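Local coordinates for protein omega-class glutathione S-transferase (Bombyx mori, PDB 3WD6) that binds glutathione and, as an omega-class member of its superfamily, probably catalyses glutathione transfer and glutathione-dependent reduction of dehydroascorbate, at residues I10-K15 with I53-V58. Numbering follows the deposited sequence.
Sequences INFNTK and IDYEVV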
ATOM      1  N   ILE A  10       8.123  11.656 -11.892  1.00 48.34           N
ATOM      2  CA  ILE A  10       7.278  12.090 -10.785  1.00 40.72           C
ATOM      3  C   ILE A  10       8.058  12.230  -9.476  1.00 38.83           C
ATOM      4  O   ILE A  10       8.885  11.366  -9.148  1.00 38.44           O
ATOM      5  CB  ILE A  10       6.119  11.095 -10.605  1.00 40.87           C
ATOM      6  CG1 ILE A  10       5.244  11.102 -11.870  1.00 43.48           C
ATOM      7  CG2 ILE A  10       5.307  11.402  -9.339  1.00 34.29           C
ATOM      8  CD1 ILE A  10       4.182  10.005 -11.922  1.00 34.78           C
ATOM      9  N   ASN A  11       7.817  13.318  -8.740  1.00 37.59           N
ATOM     10  CA  ASN A  11       8.393  13.440  -7.403  1.00 32.92           C
ATOM     11  C   ASN A  11       7.452  12.892  -6.332  1.00 30.80           C
ATOM     12  O   ASN A  11       6.375  13.462  -6.076  1.00 31.09           O
ATOM     13  CB  ASN A  11       8.812  14.872  -7.056  1.00 32.63           C
ATOM     14  CG  ASN A  11       9.689  14.923  -5.800  1.00 38.95           C
ATOM     15  OD1 ASN A  11       9.214  14.667  -4.684  1.00 34.37           O
ATOM     16  ND2 ASN A  11      10.978  15.222  -5.980  1.00 42.87           N
ATOM     17  N   PHE A  12       7.862  11.785  -5.714  1.00 26.86           N
ATOM     18  CA  PHE A  12       7.064  11.125  -4.680  1.00 25.81           C
ATOM     19  C   PHE A  12       7.168  11.828  -3.339  1.00 27.36           C
ATOM     20  O   PHE A  12       6.428  11.510  -2.410  1.00 27.95           O
ATOM     21  CB  PHE A  12       7.533   9.675  -4.516  1.00 23.48           C
ATOM     22  CG  PHE A  12       7.256   8.812  -5.715  1.00 26.28           C
ATOM     23  CD1 PHE A  12       5.986   8.783  -6.290  1.00 23.71           C
ATOM     24  CD2 PHE A  12       8.271   8.033  -6.284  1.00 24.92           C
ATOM     25  CE1 PHE A  12       5.724   7.967  -7.406  1.00 27.14           C
ATOM     26  CE2 PHE A  12       8.021   7.219  -7.407  1.00 22.47           C
ATOM     27  CZ  PHE A  12       6.748   7.181  -7.965  1.00 23.38           C
ATOM     28  N   ASN A  13       8.087  12.782  -3.236  1.00 30.79           N
ATOM     29  CA  ASN A  13       8.473  13.324  -1.934  1.00 31.49           C
ATOM     30  C   ASN A  13       8.370  14.846  -1.803  1.00 30.48           C
ATOM     31  O   ASN A  13       9.187  15.470  -1.133  1.00 31.55           O
ATOM     32  CB  ASN A  13       9.899  12.867  -1.586  1.00 32.53           C
ATOM     33  CG  ASN A  13      10.039  11.355  -1.567  1.00 26.92           C
ATOM     34  OD1 ASN A  13       9.307  10.655  -0.863  1.00 26.62           O
ATOM     35  ND2 ASN A  13      10.987  10.847  -2.335  1.00 23.48           N
ATOM     36  N   THR A  14       7.366  15.431  -2.444  1.00 30.71           N
ATOM     37  CA  THR A  14       7.030  16.834  -2.212  1.00 31.42           C
ATOM     38  C   THR A  14       6.545  16.976  -0.765  1.00 28.00           C
ATOM     39  O   THR A  14       6.073  16.005  -0.183  1.00 27.77           O
ATOM     40  CB  THR A  14       5.944  17.335  -3.211  1.00 33.07           C
ATOM     41  OG1 THR A  14       4.758  16.536  -3.089  1.00 28.85           O
ATOM     42  CG2 THR A  14       6.453  17.240  -4.657  1.00 34.10           C
ATOM     43  N   LYS A  15       6.668  18.171  -0.186  1.00 33.01           N
ATOM     44  CA  LYS A  15       6.318  18.380   1.227  1.00 32.62           C
ATOM     45  C   LYS A  15       4.885  17.932   1.537  1.00 30.96           C
ATOM     46  O   LYS A  15       3.983  18.101   0.710  1.00 33.79           O
ATOM     47  CB  LYS A  15       6.523  19.845   1.634  1.00 34.10           C
ATOM     48  CG  LYS A  15       6.171  20.150   3.098  1.00 36.12           C
ATOM     49  CD  LYS A  15       5.042  21.198   3.182  1.00 39.76           C
ATOM     50  CE  LYS A  15       5.383  22.376   4.115  1.00 39.85           C
ATOM     51  NZ  LYS A  15       4.612  22.324   5.400  1.00 45.15           N
ATOM     52  N   ILE A  53       0.217   5.309 -15.990  1.00 26.75           N
ATOM     53  CA  ILE A  53      -0.636   6.484 -16.049  1.00 23.54           C
ATOM     54  C   ILE A  53       0.121   7.692 -15.504  1.00 25.85           C
ATOM     55  O   ILE A  53       0.672   7.645 -14.393  1.00 26.86           O
ATOM     56  CB  ILE A  53      -1.880   6.262 -15.193  1.00 24.87           C
ATOM     57  CG1 ILE A  53      -2.779   5.206 -15.859  1.00 24.61           C
ATOM     58  CG2 ILE A  53      -2.628   7.580 -14.956  1.00 20.97           C
ATOM     59  CD1 ILE A  53      -3.590   4.342 -14.856  1.00 22.77           C
ATOM     60  N   ASP A  54       0.170   8.775 -16.278  1.00 27.08           N
ATOM     61  CA  ASP A  54       0.795  10.003 -15.776  1.00 25.97           C
ATOM     62  C   ASP A  54      -0.048  10.588 -14.633  1.00 25.54           C
ATOM     63  O   ASP A  54      -1.285  10.600 -14.693  1.00 24.94           O
ATOM     64  CB  ASP A  54       0.999  11.042 -16.879  1.00 27.77           C
ATOM     65  CG  ASP A  54       1.952  12.159 -16.452  1.00 30.88           C
ATOM     66  OD1 ASP A  54       3.032  11.843 -15.906  1.00 29.85           O
ATOM     67  OD2 ASP A  54       1.613  13.353 -16.630  1.00 33.28           O
ATOM     68  N   TYR A  55       0.625  11.033 -13.577  1.00 25.17           N
ATOM     69  CA  TYR A  55      -0.070  11.634 -12.454  1.00 24.65           C
ATOM     70  C   TYR A  55       0.877  12.495 -11.641  1.00 24.29           C
ATOM     71  O   TYR A  55       2.085  12.563 -11.926  1.00 23.22           O
ATOM     72  CB  TYR A  55      -0.728  10.567 -11.565  1.00 23.03           C
ATOM     73  CG  TYR A  55       0.250   9.682 -10.823  1.00 23.33           C
ATOM     74  CD1 TYR A  55       0.907   8.642 -11.474  1.00 24.66           C
ATOM     75  CD2 TYR A  55       0.502   9.869  -9.460  1.00 22.76           C
ATOM     76  CE1 TYR A  55       1.790   7.809 -10.798  1.00 25.09           C
ATOM     77  CE2 TYR A  55       1.389   9.047  -8.771  1.00 24.14           C
ATOM     78  CZ  TYR A  55       2.033   8.013  -9.448  1.00 24.84           C
ATOM     79  OH  TYR A  55       2.929   7.184  -8.790  1.00 19.27           O
ATOM     80  N   GLU A  56       0.308  13.173 -10.648  1.00 23.22           N
ATOM     81  CA  GLU A  56       1.073  13.989  -9.713  1.00 24.14           C
ATOM     82  C   GLU A  56       0.654  13.586  -8.299  1.00 23.50           C
ATOM     83  O   GLU A  56      -0.457  13.045  -8.086  1.00 21.15           O
ATOM     84  CB  GLU A  56       0.799  15.488  -9.941  1.00 24.34           C
ATOM     85  CG  GLU A  56      -0.690  15.839  -9.849  1.00 24.39           C
ATOM     86  CD  GLU A  56      -0.948  17.337  -9.884  1.00 27.10           C
ATOM     87  OE1 GLU A  56      -2.026  17.773  -9.412  1.00 28.48           O
ATOM     88  OE2 GLU A  56      -0.081  18.080 -10.394  1.00 29.81           O
ATOM     89  N   VAL A  57       1.537  13.846  -7.340  1.00 21.58           N
ATOM     90  CA  VAL A  57       1.281  13.487  -5.955  1.00 22.19           C
ATOM     91  C   VAL A  57       1.183  14.748  -5.113  1.00 20.69           C
ATOM     92  O   VAL A  57       2.045  15.607  -5.195  1.00 22.00           O
ATOM     93  CB  VAL A  57       2.431  12.610  -5.379  1.00 22.79           C
ATOM     94  CG1 VAL A  57       2.216  12.320  -3.891  1.00 19.85           C
ATOM     95  CG2 VAL A  57       2.591  11.311  -6.180  1.00 19.36           C
ATOM     96  N   VAL A  58       0.129  14.856  -4.309  1.00 19.94           N
ATOM     97  CA  VAL A  58       0.073  15.864  -3.254  1.00 24.21           C
ATOM     98  C   VAL A  58       0.106  15.158  -1.899  1.00 20.78           C
ATOM     99  O   VAL A  58      -0.803  14.394  -1.572  1.00 22.12           O
ATOM    100  CB  VAL A  58      -1.189  16.768  -3.355  1.00 24.24           C
ATOM    101  CG1 VAL A  58      -1.307  17.650  -2.092  1.00 22.72           C
ATOM    102  CG2 VAL A  58      -1.120  17.637  -4.602  1.00 20.28           C
TER
HETATM  103  O   HOH W   1       4.488  15.050  -8.214  1.00 18.06           O
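Ile10 lays its CD1 methyl over one face of the Tyr55 ring in a CH-pi contact, 3.7 Å from the ring centroid and displaced toward the rim. With CG1 beside the backbone N (chi1 -63°), that branch carries CD1 to the tyrosine, while Ile10 CG2, anti to the N, meets Val57 CG2 at 4.2 Å. The Phe12 ring presents its edge to both Val57 CG2 and the Tyr55 hydroxyl, with Phe12 CE1 3.2 Å from Tyr55 OH; Phe12 CD1 lies 4.2 Å from Val57 CG2.

Polar contacts are sparser. A water accepts a weak bond from Val57 N and donates to Asn11 O, at 3.3 Å from each. Within 10-15, Asn11 OD1 receives Asn13 N at 2.6 Å, an Asx turn with Phe12 at its middle. Tyr55 OH hydrogen-bonds to Asn49 on helix 39-51. With an alanine in place of Tyr55, Ile10 CD1 is likely to lose the face it packs on, and Asn49 its hydroxyl partner.

The N-terminal segment thus lies along strand 56-60 of the thioredoxin-like domain just before the chain enters the sheet as the outermost strand 16-17, and the chemistry implies attachment mainly by apolar packing, with a single, weakly bound water between the backbones.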